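Local coordinates for Lin1840 protein (Listeria innocua serovar 6a, PDB 4ZO9) that probably hydrolyses terminal, non-reducing beta-D-glucosyl residues with release of beta-D-glucose, as a beta-glucosidase of glycosyl hydrolase family 3, at residues A[91-96]-A[407-412]; A[102-107]-A[148-153]. The protein carries 2 engineered substitutions. All coordinates share one frame; numbering follows the deposited sequence.

Interaction 1: A[91-96]-A[407-412]; sequences DVIHGY and GGWNVY. With BGC (beta-D-glucopyranose), chain C.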
loop_
_atom_site.group_PDB
_atom_site.type_symbol
_atom_site.label_atom_id
_atom_site.label_comp_id
_atom_site.label_asym_id
_atom_site.label_seq_id
_atom_site.Cartn_x
_atom_site.Cartn_y
_atom_site.Cartn_z
ATOM N N ASP A 91 -9.224 21.339 -19.790
ATOM C CA ASP A 91 -9.681 20.062 -19.250
ATOM C C ASP A 91 -11.056 19.630 -19.850
ATOM O O ASP A 91 -12.099 20.082 -19.403
ATOM C CB ASP A 91 -9.773 20.169 -17.722
ATOM C CG ASP A 91 -8.403 20.289 -17.066
ATOM O OD1 ASP A 91 -7.608 19.361 -17.240
ATOM O OD2 ASP A 91 -8.117 21.257 -16.343
ATOM N N VAL A 92 -11.029 18.794 -20.885
ATOM C CA VAL A 92 -12.226 18.161 -21.430
ATOM C C VAL A 92 -11.971 16.682 -21.171
ATOM O O VAL A 92 -11.254 15.986 -21.879
ATOM C CB VAL A 92 -12.472 18.533 -22.919
ATOM C CG1 VAL A 92 -13.889 18.184 -23.328
ATOM C CG2 VAL A 92 -12.197 20.057 -23.125
ATOM N N ILE A 93 -12.531 16.259 -20.060
ATOM C CA ILE A 93 -12.216 14.992 -19.451
ATOM C C ILE A 93 -13.215 13.905 -19.844
ATOM O O ILE A 93 -12.846 12.807 -20.178
ATOM C CB ILE A 93 -12.208 15.136 -17.934
ATOM C CG1 ILE A 93 -11.244 16.220 -17.527
ATOM C CG2 ILE A 93 -11.848 13.772 -17.285
ATOM C CD1 ILE A 93 -9.856 16.144 -18.213
ATOM N N HIS A 94 -14.468 14.211 -19.697
ATOM C CA HIS A 94 -15.525 13.315 -20.135
ATOM C C HIS A 94 -16.698 14.127 -20.739
ATOM O O HIS A 94 -17.878 13.891 -20.454
ATOM C CB HIS A 94 -15.974 12.422 -18.954
ATOM C CG HIS A 94 -16.464 13.164 -17.741
ATOM N ND1 HIS A 94 -17.785 13.154 -17.355
ATOM C CD2 HIS A 94 -15.819 13.911 -16.813
ATOM C CE1 HIS A 94 -17.934 13.862 -16.249
ATOM N NE2 HIS A 94 -16.755 14.327 -15.894
ATOM N N GLY A 95 -16.350 15.019 -21.640
ATOM C CA GLY A 95 -17.323 15.904 -22.258
ATOM C C GLY A 95 -17.090 17.363 -21.995
ATOM O O GLY A 95 -16.496 17.773 -20.949
ATOM N N TYR A 96 -17.595 18.179 -22.924
ATOM C CA TYR A 96 -17.486 19.615 -22.801
ATOM C C TYR A 96 -18.758 20.202 -22.193
ATOM O O TYR A 96 -18.821 20.445 -20.987
ATOM C CB TYR A 96 -17.095 20.247 -24.155
ATOM C CG TYR A 96 -16.700 21.712 -24.038
ATOM C CD1 TYR A 96 -15.514 22.105 -23.400
ATOM C CD2 TYR A 96 -17.548 22.719 -24.539
ATOM C CE1 TYR A 96 -15.202 23.456 -23.245
ATOM C CE2 TYR A 96 -17.217 24.049 -24.416
ATOM C CZ TYR A 96 -16.049 24.430 -23.775
ATOM O OH TYR A 96 -15.757 25.821 -23.638
ATOM N N GLY A 407 -20.849 14.600 -12.639
ATOM C CA GLY A 407 -19.594 13.997 -12.266
ATOM C C GLY A 407 -18.548 15.001 -11.876
ATOM O O GLY A 407 -18.692 16.190 -12.149
ATOM N N GLY A 408 -17.486 14.536 -11.241
ATOM C CA GLY A 408 -16.282 15.371 -11.108
ATOM C C GLY A 408 -15.645 15.675 -12.489
ATOM O O GLY A 408 -15.964 15.037 -13.525
ATOM N N TRP A 409 -14.748 16.657 -12.486
ATOM C CA TRP A 409 -14.008 17.036 -13.668
ATOM C C TRP A 409 -14.985 17.352 -14.810
ATOM O O TRP A 409 -14.872 16.893 -15.933
ATOM C CB TRP A 409 -12.936 15.983 -13.992
ATOM C CG TRP A 409 -11.658 16.231 -13.239
ATOM C CD1 TRP A 409 -11.101 15.408 -12.297
ATOM C CD2 TRP A 409 -10.811 17.405 -13.305
ATOM N NE1 TRP A 409 -9.979 15.978 -11.805
ATOM C CE2 TRP A 409 -9.776 17.211 -12.389
ATOM C CE3 TRP A 409 -10.821 18.587 -14.096
ATOM C CZ2 TRP A 409 -8.707 18.134 -12.238
ATOM C CZ3 TRP A 409 -9.803 19.552 -13.914
ATOM C CH2 TRP A 409 -8.754 19.318 -13.003
ATOM N N ASN A 410 -15.981 18.136 -14.444
ATOM C CA ASN A 410 -16.947 18.724 -15.353
ATOM C C ASN A 410 -16.726 20.217 -15.336
ATOM O O ASN A 410 -17.332 20.912 -14.585
ATOM C CB ASN A 410 -18.382 18.403 -14.937
ATOM C CG ASN A 410 -19.401 19.250 -15.685
ATOM O OD1 ASN A 410 -19.211 19.599 -16.832
ATOM N ND2 ASN A 410 -20.476 19.597 -15.019
ATOM N N VAL A 411 -15.804 20.697 -16.142
ATOM C CA VAL A 411 -15.351 22.037 -15.999
ATOM C C VAL A 411 -16.284 23.001 -16.721
ATOM O O VAL A 411 -16.381 24.107 -16.311
ATOM C CB VAL A 411 -13.899 22.193 -16.464
ATOM C CG1 VAL A 411 -13.493 23.644 -16.352
ATOM C CG2 VAL A 411 -12.991 21.304 -15.551
ATOM N N TYR A 412 -16.998 22.537 -17.741
ATOM C CA TYR A 412 -17.784 23.412 -18.613
ATOM C C TYR A 412 -19.284 23.099 -18.667
ATOM O O TYR A 412 -20.079 23.941 -19.071
ATOM C CB TYR A 412 -17.154 23.402 -20.014
ATOM C CG TYR A 412 -15.746 24.008 -20.041
ATOM C CD1 TYR A 412 -15.574 25.389 -20.150
ATOM C CD2 TYR A 412 -14.606 23.210 -19.942
ATOM C CE1 TYR A 412 -14.312 25.952 -20.140
ATOM C CE2 TYR A 412 -13.331 23.751 -19.934
ATOM C CZ TYR A 412 -13.187 25.132 -20.047
ATOM O OH TYR A 412 -11.944 25.742 -20.055
HETATM C C2 BGC C . -4.988 18.803 -12.520
HETATM C C3 BGC C . -4.628 18.247 -13.900
HETATM C C4 BGC C . -5.123 19.248 -14.918
HETATM C C5 BGC C . -4.157 20.445 -14.908
HETATM C C6 BGC C . -4.756 21.614 -15.677
HETATM C C1 BGC C . -4.469 20.264 -12.372
HETATM O O2 BGC C . -4.460 17.971 -11.485
HETATM O O3 BGC C . -5.243 16.983 -14.132
HETATM O O4 BGC C . -5.161 18.649 -16.162
HETATM O O5 BGC C . -3.735 20.799 -13.513
HETATM O O6 BGC C . -5.857 22.081 -14.910
HETATM O O HOH W 1 -14.463 19.424 -18.212
HETATM O O HOH W 2 -10.141 23.894 -18.571
HETATM O O HOH W 3 -15.557 16.823 -18.705
HETATM O O HOH W 4 -17.330 19.644 -18.858
#

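Interaction 2: A[102-107]-A[148-153]; sequences IPLALG and GRVMES. With BGC (beta-D-glucopyranose), chain C.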
loop_
_atom_site.group_PDB
_atom_site.type_symbol
_atom_site.label_atom_id
_atom_site.label_comp_id
_atom_site.label_asym_id
_atom_site.label_seq_id
_atom_site.Cartn_x
_atom_site.Cartn_y
_atom_site.Cartn_z
ATOM N N ILE A 102 -18.467 9.622 -16.383
ATOM C CA ILE A 102 -17.090 9.782 -15.902
ATOM C C ILE A 102 -16.189 8.653 -16.437
ATOM O O ILE A 102 -16.720 7.535 -16.750
ATOM C CB ILE A 102 -17.002 9.866 -14.369
ATOM C CG1 ILE A 102 -17.646 8.659 -13.703
ATOM C CG2 ILE A 102 -17.617 11.189 -13.889
ATOM C CD1 ILE A 102 -17.276 8.501 -12.256
ATOM N N PRO A 103 -14.868 8.916 -16.590
ATOM C CA PRO A 103 -14.075 7.858 -17.234
ATOM C C PRO A 103 -14.204 6.473 -16.658
ATOM O O PRO A 103 -14.072 5.517 -17.397
ATOM C CB PRO A 103 -12.659 8.378 -17.115
ATOM C CG PRO A 103 -12.851 9.856 -17.327
ATOM C CD PRO A 103 -14.131 10.181 -16.584
ATOM N N LEU A 104 -14.382 6.363 -15.335
ATOM C CA LEU A 104 -14.386 5.050 -14.668
ATOM C C LEU A 104 -15.642 4.311 -15.103
ATOM O O LEU A 104 -15.639 3.103 -15.285
ATOM C CB LEU A 104 -14.358 5.246 -13.157
ATOM C CG LEU A 104 -14.141 3.947 -12.330
ATOM C CD1 LEU A 104 -12.967 3.103 -12.807
ATOM C CD2 LEU A 104 -14.028 4.355 -10.878
ATOM N N ALA A 105 -16.721 5.060 -15.319
ATOM C CA ALA A 105 -17.943 4.496 -15.824
ATOM C C ALA A 105 -17.703 4.100 -17.289
ATOM O O ALA A 105 -18.079 3.005 -17.702
ATOM C CB ALA A 105 -19.068 5.483 -15.723
ATOM N N LEU A 106 -17.023 4.938 -18.076
ATOM C CA LEU A 106 -16.685 4.557 -19.454
ATOM C C LEU A 106 -15.778 3.276 -19.425
ATOM O O LEU A 106 -15.894 2.401 -20.302
ATOM C CB LEU A 106 -16.052 5.719 -20.208
ATOM C CG LEU A 106 -16.939 6.992 -20.387
ATOM C CD1 LEU A 106 -16.146 8.133 -20.970
ATOM C CD2 LEU A 106 -18.141 6.723 -21.271
ATOM N N GLY A 107 -14.932 3.127 -18.427
ATOM C CA GLY A 107 -14.175 1.840 -18.302
ATOM C C GLY A 107 -15.170 0.646 -18.294
ATOM O O GLY A 107 -15.005 -0.298 -19.043
ATOM N N GLY A 148 -9.485 10.100 -4.697
ATOM C CA GLY A 148 -10.543 10.716 -5.447
ATOM C C GLY A 148 -10.418 10.632 -6.933
ATOM O O GLY A 148 -11.438 10.608 -7.630
ATOM N N ARG A 149 -9.189 10.577 -7.451
ATOM C CA ARG A 149 -8.998 10.645 -8.894
ATOM C C ARG A 149 -9.230 9.311 -9.610
ATOM O O ARG A 149 -9.037 9.242 -10.809
ATOM C CB ARG A 149 -7.671 11.241 -9.271
ATOM C CG ARG A 149 -7.415 12.456 -8.480
ATOM C CD ARG A 149 -6.271 13.264 -9.014
ATOM N NE ARG A 149 -6.662 13.905 -10.249
ATOM C CZ ARG A 149 -6.020 14.885 -10.859
ATOM N NH1 ARG A 149 -4.947 15.439 -10.328
ATOM N NH2 ARG A 149 -6.539 15.366 -11.993
ATOM N N VAL A 150 -9.689 8.262 -8.926
ATOM C CA VAL A 150 -10.142 7.041 -9.647
ATOM C C VAL A 150 -11.207 7.300 -10.681
ATOM O O VAL A 150 -11.365 6.544 -11.647
ATOM C CB VAL A 150 -10.642 5.924 -8.692
ATOM C CG1 VAL A 150 -9.462 5.396 -7.861
ATOM C CG2 VAL A 150 -11.757 6.403 -7.785
ATOM N N MET A 151 -12.015 8.322 -10.447
ATOM C CA MET A 151 -13.094 8.682 -11.385
ATOM C C MET A 151 -12.614 9.008 -12.785
ATOM O O MET A 151 -13.355 8.899 -13.719
ATOM C CB MET A 151 -13.871 9.889 -10.867
ATOM C CG MET A 151 -13.045 11.141 -10.683
ATOM S SD MET A 151 -13.867 12.636 -11.316
ATOM C CE MET A 151 -14.065 12.097 -13.007
ATOM N N GLU A 152 -11.358 9.408 -12.902
ATOM C CA GLU A 152 -10.725 9.885 -14.183
ATOM C C GLU A 152 -10.001 8.741 -14.941
ATOM O O GLU A 152 -9.675 8.842 -16.098
ATOM C CB GLU A 152 -9.685 10.944 -13.835
ATOM C CG GLU A 152 -10.174 12.282 -13.306
ATOM C CD GLU A 152 -9.035 13.047 -12.646
ATOM O OE1 GLU A 152 -8.134 13.461 -13.418
ATOM O OE2 GLU A 152 -9.031 13.258 -11.373
ATOM N N SER A 153 -9.788 7.635 -14.255
ATOM C CA SER A 153 -9.138 6.472 -14.825
ATOM C C SER A 153 -10.229 5.574 -15.322
ATOM O O SER A 153 -11.421 5.709 -14.899
ATOM C CB SER A 153 -8.343 5.765 -13.747
ATOM O OG SER A 153 -7.696 4.578 -14.210
HETATM C C2 BGC C . -4.988 18.803 -12.520
HETATM C C3 BGC C . -4.628 18.247 -13.900
HETATM C C4 BGC C . -5.123 19.248 -14.918
HETATM C C5 BGC C . -4.157 20.445 -14.908
HETATM C C6 BGC C . -4.756 21.614 -15.677
HETATM C C1 BGC C . -4.469 20.264 -12.372
HETATM O O2 BGC C . -4.460 17.971 -11.485
HETATM O O3 BGC C . -5.243 16.983 -14.132
HETATM O O4 BGC C . -5.161 18.649 -16.162
HETATM O O5 BGC C . -3.735 20.799 -13.513
HETATM O O6 BGC C . -5.857 22.081 -14.910
#

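Interaction 1: A[91-96]-A[407-412]
Asp91 and Trp409 meet beside the bound glucose. The carboxylate lies by the six-membered part of the indole, OD2 of Asp91 being 3.4 Å from CZ3 of Trp409, with the two planes 57° apart. OD1 of Asp91 accepts a hydrogen bond from O4 of the sugar at 2.8 Å, and OD2 lies close to O6. CZ2 of Trp409, in the same ring, lies 3.8 Å from glucose C2. Behind this polar front, Ile93 CG1 packs on Trp409 CB at 3.9 Å.

His94 NE2 donates to Gly408 O, 2.6 Å away and somewhat tilted from the imidazole plane; its chi1 of 58° places CG between the backbone N and the carbonyl carbon, from where NE2 can reach the other loop. ND1 is held by Phe100 O. At the other end, Tyr96 and Tyr412 form an offset stack with centroids 4.6 Å apart and planes inclined by 27°, and Tyr412 CB adds a CH-pi contact over the Tyr96 face. The Tyr96 hydroxyl is bonded to Asp129 and His131, that of Tyr412 to Ser63 O and to water 2, which also takes the Asp91 N-H.

Waters 1, 3 and 4 accept from Val411 N (2.8 Å), His94 N and Tyr412 N respectively. Their protons are shared among acceptors within hydrogen-bonding reach: Asp91 O for water 1, Gly95 O and Trp409 O for water 3, Tyr96 O and Asn410 OD1 for water 4. Asn410 OD1 also takes the N-H of Gly413.

The loop after strand 87-90 of the TIM-barrel-type domain is thus joined to a loop of the C-terminal domain, as in other family 3 enzymes. One supplies a carboxylate for the sugar hydroxyls, the other an aromatic surface, so the glucose site depends on both domains.

Interaction 2: A[102-107]-A[148-153]
The pyrrolidine ring of Pro103 has its rim against two carbonyls, CD 3.2 Å from Met151 O and CB equally near Glu152 O. In the second segment the Arg149 guanidinium meets the glucose at its edge, and the Glu152 carboxylate grips it from another edge; Trp409 packs against the same arginine side chain. The contact belongs to the TIM-barrel-type domain, joining the first turn of helix 103-109, with Ile102 at the N-cap position, to the 3-10 turn 148-151 in the loop after strand 133-134.

A side-on salt bridge holds the guanidinium: NE of Arg149 meets OE2 of Glu152 at 2.7 Å, nearly straight at 171°, while NH2 of Arg149 donates to the syn lone pair of Glu152 OE1. NH1 and NH2 also bond the glucose, Arg149 NH1 to O2 at 2.8 Å and NH2 to O3 at 3.0 Å. The arginine chain bends at chi3 (72°), and this brings the head round to both partners. Tyr196 also bonds NH1, consistent with Glu152 and Tyr196 fixing the arginine that binds the sugar.

On the helix side, apolar groups pack both on carbonyl oxygens and on one another. Leu104 sets its CA against Ser153 O, and its CD2 lies nearest Val150 O (3.5 Å), with Val150 CB farther off at 4.3 Å. The bent Met151 chain brings CE to 3.8 Å from CG2 of Ile102, the two side chains crossing at about a right angle. The backbones are tied by Leu104 N donating to Met151 O at 3.2 Å, with the donor 46° out of the carbonyl plane.

Both contacts are buried, their centres 11 Å apart, and both reach the same glucose. Interaction 1 spans the TIM-barrel-type domain and the C-terminal domain, and its 407-412 side reaches partly to solvent; water-bridged polar backbone and a tyrosine stack join its irregular loops. Interaction 2 stays within the barrel-type domain, nearer the centre of the chain, and pairs a helix start with a 3-10 turn through apolar groups set against carbonyls, beside a buried salt bridge. Asp91 addresses the O4 and O6 side of the sugar, Arg149 the O2 and O3 side. The two contacts also touch directly: Gly408 O lies near Met151 CE, and His94 meets Ile102.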